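Local structure of elastase inhibitor AFUEI (Aspergillus fumigatus Af293, 3W0D) at residues Arg35-Gly40 and Asn53-Glu58. The protein is a secreted, non-competitive inhibitor of the fungus's own elastase that also inhibits human leukocyte elastase. Residues are numbered along the deposited sequence; the frame is centred on the assembly and turned at random.
Sequences RVLHPG and NIQVNE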
# COMPACT_ATOMS: atom_id res chain seq x y z
N ARG A 35 8.43 -6.70 4.37
CA ARG A 35 7.76 -7.64 3.47
C ARG A 35 7.97 -7.27 2.02
O ARG A 35 7.58 -6.19 1.58
CB ARG A 35 6.25 -7.71 3.75
CG ARG A 35 5.56 -8.68 2.82
CD ARG A 35 4.17 -9.06 3.31
NE ARG A 35 3.33 -7.88 3.52
CZ ARG A 35 2.06 -7.92 3.88
NH1 ARG A 35 1.46 -9.09 4.06
NH2 ARG A 35 1.38 -6.80 4.04
N VAL A 36 8.61 -8.17 1.29
CA VAL A 36 8.86 -7.95 -0.12
C VAL A 36 7.71 -8.61 -0.88
O VAL A 36 7.49 -9.82 -0.78
CB VAL A 36 10.21 -8.57 -0.53
CG1 VAL A 36 10.55 -8.18 -1.94
CG2 VAL A 36 11.31 -8.11 0.44
N LEU A 37 6.96 -7.82 -1.64
CA LEU A 37 5.82 -8.32 -2.40
C LEU A 37 6.20 -8.66 -3.83
O LEU A 37 6.83 -7.86 -4.52
CB LEU A 37 4.70 -7.28 -2.42
CG LEU A 37 4.04 -7.00 -1.07
CD1 LEU A 37 3.26 -5.68 -1.11
CD2 LEU A 37 3.13 -8.16 -0.74
N HIS A 38 5.81 -9.85 -4.28
CA HIS A 38 6.12 -10.27 -5.64
C HIS A 38 4.85 -10.64 -6.39
O HIS A 38 3.83 -10.97 -5.79
CB HIS A 38 6.99 -11.53 -5.65
CG HIS A 38 8.22 -11.44 -4.81
ND1 HIS A 38 8.21 -11.70 -3.45
CD2 HIS A 38 9.50 -11.17 -5.14
CE1 HIS A 38 9.44 -11.59 -2.98
NE2 HIS A 38 10.24 -11.27 -3.98
N PRO A 39 4.90 -10.56 -7.73
CA PRO A 39 3.78 -10.89 -8.61
C PRO A 39 3.38 -12.34 -8.36
O PRO A 39 4.24 -13.22 -8.33
CB PRO A 39 4.36 -10.69 -10.02
CG PRO A 39 5.80 -10.18 -9.81
CD PRO A 39 5.87 -9.69 -8.41
N GLY A 40 2.08 -12.58 -8.15
CA GLY A 40 1.61 -13.93 -7.90
C GLY A 40 1.53 -14.33 -6.43
O GLY A 40 0.86 -15.31 -6.10
N ASN A 53 6.43 -2.55 3.18
CA ASN A 53 6.25 -3.43 2.02
C ASN A 53 6.99 -2.86 0.83
O ASN A 53 6.84 -1.68 0.49
CB ASN A 53 4.78 -3.54 1.64
CG ASN A 53 3.94 -4.11 2.73
OD1 ASN A 53 3.86 -5.33 2.89
ND2 ASN A 53 3.32 -3.24 3.51
N ILE A 54 7.80 -3.69 0.19
CA ILE A 54 8.54 -3.26 -0.99
C ILE A 54 7.97 -4.04 -2.16
O ILE A 54 8.08 -5.26 -2.21
CB ILE A 54 10.05 -3.61 -0.89
CG1 ILE A 54 10.67 -3.01 0.38
CG2 ILE A 54 10.75 -3.11 -2.13
CD1 ILE A 54 10.65 -1.50 0.44
N GLN A 55 7.33 -3.34 -3.10
CA GLN A 55 6.75 -4.00 -4.26
C GLN A 55 7.84 -4.16 -5.31
O GLN A 55 8.48 -3.19 -5.71
CB GLN A 55 5.60 -3.17 -4.82
CG GLN A 55 4.92 -3.77 -6.05
CD GLN A 55 4.17 -5.05 -5.76
OE1 GLN A 55 3.16 -5.06 -5.05
NE2 GLN A 55 4.67 -6.16 -6.32
N VAL A 56 8.05 -5.39 -5.74
CA VAL A 56 9.06 -5.72 -6.74
C VAL A 56 8.38 -6.30 -7.97
O VAL A 56 7.35 -6.96 -7.84
CB VAL A 56 10.05 -6.73 -6.13
CG1 VAL A 56 10.17 -7.95 -7.01
CG2 VAL A 56 11.39 -6.07 -5.92
N ASN A 57 8.92 -6.06 -9.17
CA ASN A 57 8.30 -6.64 -10.36
C ASN A 57 8.94 -7.98 -10.71
O ASN A 57 9.73 -8.51 -9.93
CB ASN A 57 8.36 -5.68 -11.57
CG ASN A 57 9.78 -5.45 -12.09
OD1 ASN A 57 10.71 -6.20 -11.78
ND2 ASN A 57 9.93 -4.41 -12.90
N GLU A 58 8.59 -8.54 -11.86
CA GLU A 58 9.13 -9.85 -12.23
C GLU A 58 10.61 -9.84 -12.52
O GLU A 58 11.22 -10.90 -12.61
CB GLU A 58 8.39 -10.43 -13.44
CG GLU A 58 8.78 -9.81 -14.78
CD GLU A 58 8.87 -10.84 -15.89
OE1 GLU A 58 9.06 -10.45 -17.06
OE2 GLU A 58 8.75 -12.05 -15.60
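R35 and N53 sit side by side near the start of a parallel strand pair, strand 34-37 against strand 52-56. Two parallel strands joined by a long connection are consistent with the potato inhibitor I (CI-2) type fold of the I78 family. N53 OD1 accepts a 2.7 Å hydrogen bond from R35 NE, which lies nearly along the C=O axis. R35 NH2 adds a weak second hydrogen bond. The amide and guanidinium planes are 37° apart, and OD1 lies at the guanidinium edge, near its plane. The arginine chain reaches it through a bend at chi3 (56°). N53 ND2 is held by H66 O and A68 OXT.

L37 shares this sheet face with R35, N53 and Q55. Its CD1 packs 3.8 Å from N53 CB, and Q55 crosses it at about a right angle. M45 of the second subunit also packs on L37. Beyond the end of strand 34-37, H38 lies alongside V56, CD2 3.8 Å from CG1. Y21 touches both V36 and V56.

Backbone hydrogen bonds run from I54 N to R35 O, L37 N to I54 O and V56 N to L37 O. Just past strand 34-37, P39 CD sits 3.2 Å from V56 O, which also accepts a hydrogen bond from Q55 NE2, above its carbonyl plane.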